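Local structure of succinoglycan biosynthesis protein (3B55) at residues K54-T59 and K380-I385; E89-K94 and P139-K144; R96-L101 and L150-Q155; L120-Y125 and Q135-V140. The protein is of unknown function but binds a calcium ion and belongs to the erythromycin esterase family. The protein carries 1 engineered substitution. All coordinates share one frame; numbering follows the deposited sequence.

Contact 1: residues K54-T59 and K380-I385; sequences KTTNPT and KDQFFI
Thr56 and Gln382 meet at the edge of the mixed sheet, just where the chain leaves outer strand 51-53. That strand runs antiparallel to strand 382-386, with Gln382 backbone-bonded to Leu53 and Phe384 to Lys51. Beyond Leu53 the pairing stops and side chains take over. The Gln382 side chain starts out toward the loop 54-59. The Thr56 and Gln382 side chains cross at about a right angle, so they meet at a small patch rather than lying alongside. The methyl CG2 of Thr56 does the touching and sits 3.6 Å from Gln382 CG. Gln382 CG is placed beside its own backbone N (chi1 -50°), and the chain then bends, which turns its aliphatic part to the methyl. No hydrogen bond joins the two segments. Met93 of helix 88-104 touches both side chains, and the O of Thr56 accepts a hydrogen bond from Thr92 OG1 of that helix. This is a surface contact, away from the calcium site. The loop is shaped by its own side chains. Thr55 OG1 accepts from Asn57 N at 3.3 Å, an ST turn. An Asx turn follows, in which Asn57 OD1 accepts from Thr59 N at 3.0 Å, with an N-H...O angle of 154°. The hydroxyl Thr59 OG1 also donates to Asn57 OD1, at 2.9 Å. It comes from the same face of the amide as Thr59 N, but stands much further above the carbonyl plane, 44° out of it.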
# COMPACT_ATOMS: atom_id res chain seq x y z
N LYS A 54 -10.69 -1.62 21.95
CA LYS A 54 -10.56 -2.61 23.01
C LYS A 54 -9.33 -3.51 22.91
O LYS A 54 -8.70 -3.83 23.92
CB LYS A 54 -11.85 -3.44 23.06
CG LYS A 54 -12.16 -4.09 24.40
CD LYS A 54 -13.66 -4.28 24.58
CE LYS A 54 -14.39 -2.93 24.67
NZ LYS A 54 -15.86 -3.08 24.91
N THR A 55 -8.98 -3.93 21.69
CA THR A 55 -7.83 -4.81 21.49
C THR A 55 -7.22 -4.59 20.12
O THR A 55 -7.68 -3.73 19.36
CB THR A 55 -8.25 -6.29 21.53
OG1 THR A 55 -8.95 -6.61 20.32
CG2 THR A 55 -9.17 -6.57 22.71
N THR A 56 -6.18 -5.37 19.82
CA THR A 56 -5.52 -5.35 18.51
C THR A 56 -5.60 -6.79 17.97
O THR A 56 -5.04 -7.11 16.93
CB THR A 56 -4.02 -4.91 18.60
OG1 THR A 56 -3.31 -5.75 19.50
CG2 THR A 56 -3.90 -3.48 19.06
N ASN A 57 -6.31 -7.64 18.71
CA ASN A 57 -6.50 -9.04 18.34
C ASN A 57 -7.46 -9.12 17.14
O ASN A 57 -8.60 -8.64 17.20
CB ASN A 57 -7.09 -9.82 19.51
CG ASN A 57 -7.05 -11.33 19.30
OD1 ASN A 57 -7.36 -11.83 18.23
ND2 ASN A 57 -6.66 -12.06 20.34
N PRO A 58 -7.02 -9.74 16.04
CA PRO A 58 -7.85 -9.87 14.84
C PRO A 58 -9.17 -10.63 15.01
O PRO A 58 -10.14 -10.32 14.31
CB PRO A 58 -6.92 -10.55 13.84
CG PRO A 58 -5.56 -10.06 14.26
CD PRO A 58 -5.64 -10.21 15.77
N THR A 59 -9.21 -11.59 15.92
CA THR A 59 -10.42 -12.40 16.12
C THR A 59 -11.39 -11.83 17.14
O THR A 59 -12.45 -12.40 17.37
CB THR A 59 -10.07 -13.83 16.57
OG1 THR A 59 -9.44 -13.80 17.85
CG2 THR A 59 -9.13 -14.49 15.57
N LYS A 380 -5.21 5.64 26.82
CA LYS A 380 -5.89 4.50 26.22
C LYS A 380 -4.86 3.70 25.44
O LYS A 380 -4.03 4.27 24.73
CB LYS A 380 -7.00 4.99 25.29
CG LYS A 380 -8.12 5.76 25.98
CD LYS A 380 -9.18 6.20 24.97
CE LYS A 380 -10.40 6.83 25.64
NZ LYS A 380 -10.08 8.13 26.29
N ASP A 381 -4.90 2.38 25.59
CA ASP A 381 -3.97 1.49 24.91
C ASP A 381 -4.02 1.68 23.40
O ASP A 381 -2.98 1.77 22.76
CB ASP A 381 -4.29 0.03 25.27
CG ASP A 381 -3.99 -0.29 26.72
OD1 ASP A 381 -4.74 -1.08 27.33
OD2 ASP A 381 -2.99 0.25 27.26
N GLN A 382 -5.23 1.72 22.84
CA GLN A 382 -5.45 1.91 21.41
C GLN A 382 -6.73 2.71 21.22
O GLN A 382 -7.68 2.58 21.99
CB GLN A 382 -5.63 0.57 20.67
CG GLN A 382 -4.59 -0.50 20.94
CD GLN A 382 -4.86 -1.24 22.22
OE1 GLN A 382 -6.01 -1.38 22.65
NE2 GLN A 382 -3.79 -1.73 22.84
N PHE A 383 -6.76 3.54 20.17
CA PHE A 383 -7.94 4.34 19.88
C PHE A 383 -7.80 5.00 18.52
O PHE A 383 -6.71 5.06 17.96
CB PHE A 383 -8.12 5.44 20.94
CG PHE A 383 -7.01 6.45 20.96
CD1 PHE A 383 -5.84 6.22 21.68
CD2 PHE A 383 -7.13 7.64 20.25
CE1 PHE A 383 -4.81 7.15 21.70
CE2 PHE A 383 -6.10 8.59 20.26
CZ PHE A 383 -4.94 8.34 20.98
N PHE A 384 -8.92 5.45 17.97
CA PHE A 384 -8.87 6.15 16.71
C PHE A 384 -9.69 7.42 16.83
O PHE A 384 -10.44 7.60 17.80
CB PHE A 384 -9.33 5.28 15.53
CG PHE A 384 -10.76 4.83 15.60
CD1 PHE A 384 -11.16 3.83 16.49
CD2 PHE A 384 -11.70 5.34 14.71
CE1 PHE A 384 -12.46 3.34 16.47
CE2 PHE A 384 -13.00 4.85 14.68
CZ PHE A 384 -13.38 3.84 15.56
N ILE A 385 -9.53 8.32 15.87
CA ILE A 385 -10.23 9.59 15.94
C ILE A 385 -10.35 10.23 14.57
O ILE A 385 -9.49 10.03 13.71
CB ILE A 385 -9.48 10.56 16.88
CG1 ILE A 385 -10.15 11.93 16.87
CG2 ILE A 385 -8.02 10.65 16.47
CD1 ILE A 385 -9.82 12.76 18.11

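Contact 2: residues E89-K94 and P139-K144; sequences EVFTMK and PVFKTK
Phe91 carries the helix side of this buried contact, meeting Phe141 and Thr143 with the far end of its ring. Two residues earlier, Glu89 O accepts from Met93 N at 2.9 Å. Val90 O does the same for Lys94 N at 3.1 Å. Phe91 CG lies beside the backbone N (chi1 -76°), and its side chain sets off toward 139-144. Its CZ comes to 4.3 Å from Phe141 CD1. There it lies at the edge of the Phe141 ring, near the ring plane. Phe91 CE2 lies 4.1 Å from Thr143 OG1. The contact joins helix 88-104 of this alpha/beta fold to the turn leading into helix 144-158, where Thr143 is the N-cap. Thr143 OG1 is hydrogen-bonded to Glu145 OE1 and weakly to Met146 N. One face of Phe141 is occupied by Val140 CG1, 3.8 Å above the ring plane and over its centre. The Phe141 ring also meets His85, a calcium ligand, edge to face, and its side chain is about 5 Å from the calcium ion. Further along the helix, Lys94 NZ forms a salt bridge with Glu82.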
# COMPACT_ATOMS: atom_id res chain seq x y z
N GLU A 89 1.38 -5.20 16.34
CA GLU A 89 0.09 -4.58 16.64
C GLU A 89 -0.41 -3.72 15.50
O GLU A 89 -1.62 -3.61 15.29
CB GLU A 89 0.18 -3.72 17.91
CG GLU A 89 0.54 -4.48 19.18
CD GLU A 89 1.98 -4.99 19.21
OE1 GLU A 89 2.82 -4.54 18.39
OE2 GLU A 89 2.29 -5.82 20.08
N VAL A 90 0.50 -3.10 14.76
CA VAL A 90 0.09 -2.27 13.64
C VAL A 90 -0.53 -3.16 12.58
O VAL A 90 -1.60 -2.84 12.04
CB VAL A 90 1.27 -1.49 13.04
CG1 VAL A 90 0.80 -0.72 11.83
CG2 VAL A 90 1.83 -0.54 14.09
N PHE A 91 0.12 -4.28 12.28
CA PHE A 91 -0.41 -5.21 11.29
C PHE A 91 -1.77 -5.77 11.73
O PHE A 91 -2.73 -5.71 10.96
CB PHE A 91 0.53 -6.39 11.06
CG PHE A 91 1.74 -6.07 10.22
CD1 PHE A 91 1.66 -5.18 9.16
CD2 PHE A 91 2.96 -6.70 10.47
CE1 PHE A 91 2.76 -4.91 8.35
CE2 PHE A 91 4.07 -6.45 9.67
CZ PHE A 91 3.97 -5.55 8.60
N THR A 92 -1.85 -6.30 12.95
CA THR A 92 -3.11 -6.88 13.40
C THR A 92 -4.26 -5.88 13.49
O THR A 92 -5.40 -6.23 13.22
CB THR A 92 -2.97 -7.58 14.77
OG1 THR A 92 -2.58 -6.62 15.77
CG2 THR A 92 -1.95 -8.71 14.70
N MSE A 93 -3.96 -4.63 13.86
CA MSE A 93 -5.01 -3.62 13.96
C MSE A 93 -5.52 -3.28 12.55
O MSE A 93 -6.70 -2.98 12.36
CB MSE A 93 -4.47 -2.35 14.62
CG MSE A 93 -5.53 -1.32 14.90
SE MSE A 93 -6.96 -1.97 16.07
CE MSE A 93 -6.11 -1.75 17.77
N LYS A 94 -4.62 -3.33 11.57
CA LYS A 94 -5.02 -3.04 10.20
C LYS A 94 -5.84 -4.21 9.66
O LYS A 94 -6.72 -4.03 8.82
CB LYS A 94 -3.78 -2.82 9.33
CG LYS A 94 -3.20 -1.41 9.44
CD LYS A 94 -2.05 -1.21 8.48
CE LYS A 94 -2.48 -1.44 7.03
NZ LYS A 94 -1.33 -1.27 6.11
N PRO A 139 10.19 -10.14 1.43
CA PRO A 139 10.87 -10.49 2.68
C PRO A 139 10.39 -9.78 3.94
O PRO A 139 10.12 -10.43 4.95
CB PRO A 139 12.34 -10.20 2.36
CG PRO A 139 12.43 -10.63 0.93
CD PRO A 139 11.17 -10.01 0.33
N VAL A 140 10.29 -8.46 3.90
CA VAL A 140 9.84 -7.70 5.06
C VAL A 140 8.40 -8.03 5.43
O VAL A 140 7.98 -7.81 6.57
CB VAL A 140 9.98 -6.17 4.82
CG1 VAL A 140 9.16 -5.74 3.62
CG2 VAL A 140 9.54 -5.42 6.05
N PHE A 141 7.63 -8.57 4.48
CA PHE A 141 6.24 -8.93 4.75
C PHE A 141 6.05 -10.43 4.96
O PHE A 141 4.92 -10.90 5.12
CB PHE A 141 5.33 -8.45 3.61
CG PHE A 141 5.35 -6.97 3.41
CD1 PHE A 141 5.10 -6.10 4.46
CD2 PHE A 141 5.64 -6.44 2.15
CE1 PHE A 141 5.13 -4.72 4.28
CE2 PHE A 141 5.68 -5.06 1.95
CZ PHE A 141 5.42 -4.20 3.02
N LYS A 142 7.14 -11.19 4.95
CA LYS A 142 7.02 -12.63 5.19
C LYS A 142 6.85 -12.76 6.71
O LYS A 142 7.79 -13.11 7.42
CB LYS A 142 8.28 -13.37 4.75
CG LYS A 142 8.50 -13.46 3.25
CD LYS A 142 9.66 -14.41 2.95
CE LYS A 142 10.28 -14.17 1.57
NZ LYS A 142 9.44 -14.60 0.41
N THR A 143 5.65 -12.47 7.20
CA THR A 143 5.39 -12.54 8.63
C THR A 143 4.11 -13.29 8.92
O THR A 143 3.27 -13.47 8.05
CB THR A 143 5.28 -11.13 9.25
OG1 THR A 143 4.10 -10.48 8.77
CG2 THR A 143 6.47 -10.29 8.87
N LYS A 144 3.96 -13.71 10.17
CA LYS A 144 2.79 -14.44 10.62
C LYS A 144 1.50 -13.62 10.49
O LYS A 144 0.46 -14.17 10.12
CB LYS A 144 2.99 -14.84 12.07
CG LYS A 144 2.04 -15.89 12.58
CD LYS A 144 2.47 -16.30 13.97
CE LYS A 144 3.95 -16.68 13.96
NZ LYS A 144 4.54 -16.88 15.31

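Contact 3: residues R96-L101 and L150-Q155; sequences RIVKYL and LDWIRQ
Lys99 lays its aliphatic chain over one face of the Trp152 indole. CE is the atom at the centre of this CH-pi contact, 3.5 Å from the centroid of the five-membered ring and 22° off the ring normal. It is also 3.3 Å from Trp152 NE1. Nearer the backbone, Lys99 CG stands over the six-membered ring, off its centre, 3.5 Å from Trp152 CE2. Even the backbone takes part, with Lys99 CA 3.8 Å from Trp152 CH2. Beyond CG the lysine chain is extended, so it follows the indole from its six-membered to its five-membered ring. CE carries the ammonium group, which would polarise its C-H bonds and probably favours the contact. Val98 adds a smaller apolar touch, its CG1 being 4.2 Å from Trp152 CZ3.

Trp152 CG lies anti to the backbone N (chi1 167°), which sends the indole toward helix 88-104. Lys99 NZ passes the ring and is hydrogen-bonded to Pro58 O. The Trp152 ring also meets that of Tyr156, with planes at about 50°. On the same helix as Trp152, Arg154 NH2 forms a salt bridge with Asp151 OD1 at 2.6 Å; OD1 receives it on its syn lone pair.

The arrangement is helix-on-helix packing, away from the calcium site. Val98 touches Leu80 of strand 77-82, so helix 88-104 lies against the central sheet. Leu150 and Ile153 rest on helix 116-128. Helix 144-158 is thus held between helices 88-104 and 116-128.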
# COMPACT_ATOMS: atom_id res chain seq x y z
N ARG A 96 -7.87 -6.02 11.50
CA ARG A 96 -9.20 -5.83 12.06
C ARG A 96 -10.04 -4.84 11.26
O ARG A 96 -11.24 -5.03 11.08
CB ARG A 96 -9.10 -5.34 13.50
CG ARG A 96 -8.34 -6.26 14.46
CD ARG A 96 -8.62 -5.82 15.88
NE ARG A 96 -10.05 -5.90 16.15
CZ ARG A 96 -10.74 -5.00 16.84
NH1 ARG A 96 -10.12 -3.93 17.35
NH2 ARG A 96 -12.04 -5.15 17.02
N ILE A 97 -9.40 -3.77 10.80
CA ILE A 97 -10.09 -2.74 10.03
C ILE A 97 -10.54 -3.28 8.68
O ILE A 97 -11.67 -3.03 8.25
CB ILE A 97 -9.18 -1.51 9.82
CG1 ILE A 97 -8.79 -0.93 11.19
CG2 ILE A 97 -9.88 -0.47 8.97
CD1 ILE A 97 -7.79 0.18 11.14
N VAL A 98 -9.66 -4.00 8.00
CA VAL A 98 -10.01 -4.58 6.71
C VAL A 98 -11.26 -5.43 6.94
O VAL A 98 -12.23 -5.32 6.20
CB VAL A 98 -8.88 -5.49 6.17
CG1 VAL A 98 -9.33 -6.17 4.90
CG2 VAL A 98 -7.64 -4.65 5.92
N LYS A 99 -11.21 -6.25 7.98
CA LYS A 99 -12.33 -7.12 8.36
C LYS A 99 -13.62 -6.33 8.47
O LYS A 99 -14.66 -6.73 7.95
CB LYS A 99 -12.06 -7.78 9.71
CG LYS A 99 -11.46 -9.16 9.67
CD LYS A 99 -11.55 -9.77 11.05
CE LYS A 99 -11.30 -11.26 11.04
NZ LYS A 99 -11.52 -11.84 12.39
N TYR A 100 -13.55 -5.20 9.18
CA TYR A 100 -14.71 -4.34 9.37
C TYR A 100 -15.19 -3.74 8.05
O TYR A 100 -16.39 -3.79 7.74
CB TYR A 100 -14.37 -3.21 10.33
CG TYR A 100 -15.53 -2.26 10.51
CD1 TYR A 100 -16.60 -2.61 11.33
CD2 TYR A 100 -15.60 -1.06 9.80
CE1 TYR A 100 -17.72 -1.79 11.43
CE2 TYR A 100 -16.71 -0.24 9.90
CZ TYR A 100 -17.77 -0.61 10.71
OH TYR A 100 -18.90 0.17 10.78
N LEU A 101 -14.27 -3.17 7.28
CA LEU A 101 -14.60 -2.56 6.01
C LEU A 101 -15.17 -3.58 5.02
O LEU A 101 -16.07 -3.26 4.25
CB LEU A 101 -13.36 -1.86 5.42
CG LEU A 101 -12.89 -0.60 6.16
CD1 LEU A 101 -11.66 -0.01 5.50
CD2 LEU A 101 -14.00 0.43 6.17
N LEU A 150 -4.12 -13.11 5.07
CA LEU A 150 -4.42 -13.81 3.83
C LEU A 150 -5.28 -15.04 4.11
O LEU A 150 -6.19 -15.35 3.34
CB LEU A 150 -3.11 -14.21 3.14
CG LEU A 150 -2.30 -13.01 2.62
CD1 LEU A 150 -0.93 -13.46 2.17
CD2 LEU A 150 -3.07 -12.36 1.48
N ASP A 151 -4.98 -15.74 5.20
CA ASP A 151 -5.76 -16.92 5.55
C ASP A 151 -7.19 -16.51 5.89
O ASP A 151 -8.13 -17.21 5.53
CB ASP A 151 -5.13 -17.66 6.72
CG ASP A 151 -5.90 -18.91 7.09
OD1 ASP A 151 -6.36 -19.61 6.17
OD2 ASP A 151 -6.06 -19.19 8.30
N TRP A 152 -7.36 -15.39 6.58
CA TRP A 152 -8.71 -14.95 6.90
C TRP A 152 -9.45 -14.62 5.59
O TRP A 152 -10.64 -14.93 5.44
CB TRP A 152 -8.70 -13.70 7.79
CG TRP A 152 -10.05 -13.07 7.86
CD1 TRP A 152 -11.13 -13.53 8.55
CD2 TRP A 152 -10.51 -11.95 7.09
NE1 TRP A 152 -12.24 -12.78 8.25
CE2 TRP A 152 -11.89 -11.81 7.35
CE3 TRP A 152 -9.90 -11.07 6.19
CZ2 TRP A 152 -12.67 -10.81 6.76
CZ3 TRP A 152 -10.68 -10.08 5.59
CH2 TRP A 152 -12.05 -9.96 5.88
N ILE A 153 -8.75 -14.00 4.64
CA ILE A 153 -9.39 -13.67 3.37
C ILE A 153 -9.76 -14.93 2.60
O ILE A 153 -10.80 -14.98 1.95
CB ILE A 153 -8.48 -12.81 2.48
CG1 ILE A 153 -8.14 -11.50 3.19
CG2 ILE A 153 -9.21 -12.51 1.18
CD1 ILE A 153 -7.26 -10.57 2.36
N ARG A 154 -8.90 -15.95 2.68
CA ARG A 154 -9.16 -17.22 2.00
C ARG A 154 -10.43 -17.83 2.59
O ARG A 154 -11.28 -18.34 1.86
CB ARG A 154 -7.99 -18.19 2.23
CG ARG A 154 -8.27 -19.61 1.77
CD ARG A 154 -7.15 -20.56 2.19
NE ARG A 154 -7.13 -20.80 3.63
CZ ARG A 154 -8.08 -21.45 4.30
NH1 ARG A 154 -9.13 -21.94 3.65
NH2 ARG A 154 -7.97 -21.63 5.60
N GLN A 155 -10.55 -17.77 3.91
CA GLN A 155 -11.71 -18.32 4.61
C GLN A 155 -12.97 -17.54 4.28
O GLN A 155 -14.02 -18.13 3.99
CB GLN A 155 -11.47 -18.29 6.13
CG GLN A 155 -10.43 -19.29 6.60
CD GLN A 155 -10.25 -19.26 8.11
OE1 GLN A 155 -9.17 -18.94 8.62
NE2 GLN A 155 -11.31 -19.59 8.84

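Contact 4: residues L120-Y125 and Q135-V140; sequences LELDRY and QHLTPV
The imidazole of His136 lies over the aliphatic part of Glu121, where a loop of the alpha/beta fold packs back on helix 116-128, which it follows, before helix 144-158 begins. Gln135 opens the segment 135-140. Its CB sits 4.1 Å above the His136 ring plane, toward the rim, on the face away from Glu121. His136 follows, with its own side chain directed at the helix. Glu121 CG is over the ring centre in a CH-pi contact, 3.7 Å from the centroid and only 4° off the normal. Glu121 CB extends the overlap, 3.6 Å from His136 CD2. The glutamate chain bends at chi2 (-71°), which turns its carboxylate to the NE2 side of the ring; the two planes are 21° apart. OE1 of Glu121 stays 4.1 Å from His136 NE2, so any charge attraction acts without a direct bond. The backbone O of His136 is hydrogen-bonded to Arg118 NE. The next residue, Leu137, turns to the buried side and also touches Met146 of helix 144-158. Its side chain crosses that of Leu122 at about a right angle. The two meet through single methyls, Leu137 CD2 lying 3.9 Å from Leu122 CD1.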
# COMPACT_ATOMS: atom_id res chain seq x y z
N LEU A 120 -0.40 -11.72 -7.75
CA LEU A 120 -1.19 -12.57 -8.63
C LEU A 120 -1.30 -13.95 -8.00
O LEU A 120 -2.30 -14.65 -8.18
CB LEU A 120 -0.52 -12.70 -10.01
CG LEU A 120 -0.49 -11.45 -10.90
CD1 LEU A 120 0.25 -11.76 -12.19
CD2 LEU A 120 -1.92 -11.00 -11.20
N GLU A 121 -0.26 -14.33 -7.25
CA GLU A 121 -0.20 -15.61 -6.57
C GLU A 121 -0.93 -15.58 -5.23
O GLU A 121 -1.43 -16.60 -4.76
CB GLU A 121 1.26 -16.01 -6.32
CG GLU A 121 2.07 -16.31 -7.58
CD GLU A 121 1.66 -17.61 -8.26
OE1 GLU A 121 1.02 -18.46 -7.61
OE2 GLU A 121 1.99 -17.78 -9.45
N LEU A 122 -0.99 -14.41 -4.60
CA LEU A 122 -1.68 -14.27 -3.33
C LEU A 122 -3.17 -14.30 -3.61
O LEU A 122 -3.95 -14.85 -2.83
CB LEU A 122 -1.30 -12.96 -2.64
CG LEU A 122 0.19 -12.75 -2.35
CD1 LEU A 122 0.40 -11.38 -1.73
CD2 LEU A 122 0.71 -13.85 -1.44
N ASP A 123 -3.55 -13.72 -4.74
CA ASP A 123 -4.95 -13.68 -5.15
C ASP A 123 -5.42 -15.11 -5.42
O ASP A 123 -6.53 -15.49 -5.06
CB ASP A 123 -5.09 -12.82 -6.41
CG ASP A 123 -6.53 -12.52 -6.75
OD1 ASP A 123 -7.28 -12.10 -5.84
OD2 ASP A 123 -6.92 -12.70 -7.93
N ARG A 124 -4.56 -15.88 -6.08
CA ARG A 124 -4.87 -17.27 -6.39
C ARG A 124 -5.05 -18.06 -5.09
O ARG A 124 -5.88 -18.97 -5.01
CB ARG A 124 -3.75 -17.87 -7.24
CG ARG A 124 -3.90 -19.35 -7.53
CD ARG A 124 -2.89 -19.80 -8.58
NE ARG A 124 -2.93 -21.25 -8.82
CZ ARG A 124 -2.37 -22.16 -8.03
NH1 ARG A 124 -1.71 -21.77 -6.95
NH2 ARG A 124 -2.46 -23.45 -8.33
N TYR A 125 -4.27 -17.71 -4.07
CA TYR A 125 -4.36 -18.38 -2.78
C TYR A 125 -5.67 -18.07 -2.04
O TYR A 125 -6.26 -18.98 -1.46
CB TYR A 125 -3.17 -17.99 -1.90
CG TYR A 125 -3.32 -18.45 -0.46
CD1 TYR A 125 -3.15 -19.79 -0.12
CD2 TYR A 125 -3.68 -17.55 0.53
CE1 TYR A 125 -3.35 -20.22 1.20
CE2 TYR A 125 -3.88 -17.97 1.84
CZ TYR A 125 -3.71 -19.30 2.17
OH TYR A 125 -3.92 -19.70 3.47
N GLN A 135 5.98 -17.59 0.15
CA GLN A 135 6.98 -17.76 -0.89
C GLN A 135 7.00 -16.56 -1.84
O GLN A 135 8.02 -16.24 -2.45
CB GLN A 135 6.66 -19.04 -1.66
CG GLN A 135 7.78 -19.62 -2.49
CD GLN A 135 7.36 -20.92 -3.17
OE1 GLN A 135 6.96 -21.88 -2.51
NE2 GLN A 135 7.44 -20.95 -4.50
N HIS A 136 5.87 -15.87 -1.95
CA HIS A 136 5.75 -14.73 -2.84
C HIS A 136 5.72 -13.38 -2.15
O HIS A 136 5.89 -12.34 -2.79
CB HIS A 136 4.52 -14.91 -3.72
CG HIS A 136 4.55 -16.19 -4.48
ND1 HIS A 136 5.38 -16.39 -5.56
CD2 HIS A 136 3.91 -17.36 -4.27
CE1 HIS A 136 5.25 -17.64 -5.98
NE2 HIS A 136 4.36 -18.25 -5.22
N LEU A 137 5.50 -13.39 -0.85
CA LEU A 137 5.48 -12.14 -0.11
C LEU A 137 6.89 -11.57 -0.09
O LEU A 137 7.87 -12.32 -0.07
CB LEU A 137 5.03 -12.36 1.34
CG LEU A 137 3.56 -12.62 1.66
CD1 LEU A 137 3.45 -13.09 3.10
CD2 LEU A 137 2.73 -11.36 1.44
N THR A 138 7.00 -10.25 -0.10
CA THR A 138 8.29 -9.59 -0.04
C THR A 138 8.86 -9.94 1.34
O THR A 138 8.11 -10.05 2.32
CB THR A 138 8.13 -8.07 -0.18
OG1 THR A 138 7.65 -7.77 -1.50
CG2 THR A 138 9.44 -7.35 0.03
N PRO A 139 10.19 -10.14 1.43
CA PRO A 139 10.87 -10.49 2.68
C PRO A 139 10.39 -9.78 3.94
O PRO A 139 10.12 -10.43 4.95
CB PRO A 139 12.34 -10.20 2.36
CG PRO A 139 12.43 -10.63 0.93
CD PRO A 139 11.17 -10.01 0.33
N VAL A 140 10.29 -8.46 3.90
CA VAL A 140 9.84 -7.70 5.06
C VAL A 140 8.40 -8.03 5.43
O VAL A 140 7.98 -7.81 6.57
CB VAL A 140 9.98 -6.17 4.82
CG1 VAL A 140 9.16 -5.74 3.62
CG2 VAL A 140 9.54 -5.42 6.05

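Overall arrangement
Contact 2 is the buried one and the nearest to the calcium site; contact 1 lies at the surface, and contacts 3 and 4 are partly buried. Helix 88-104 serves contacts 2 and 3, and the loop of contact 1 packs on it too. Contacts 2 and 4 overlap at Pro139 and Val140; residues before these meet helix 116-128, those after them helix 88-104. Helices 116-128 and 144-158, from contacts 4 and 3, touch through Leu122 and Leu150. None of the four has a hydrogen bond between its segments. The buried contact is mainly aromatic, the partly buried ones lay charged residues' aliphatic chains over flat rings, and the surface one is a methyl on a methylene.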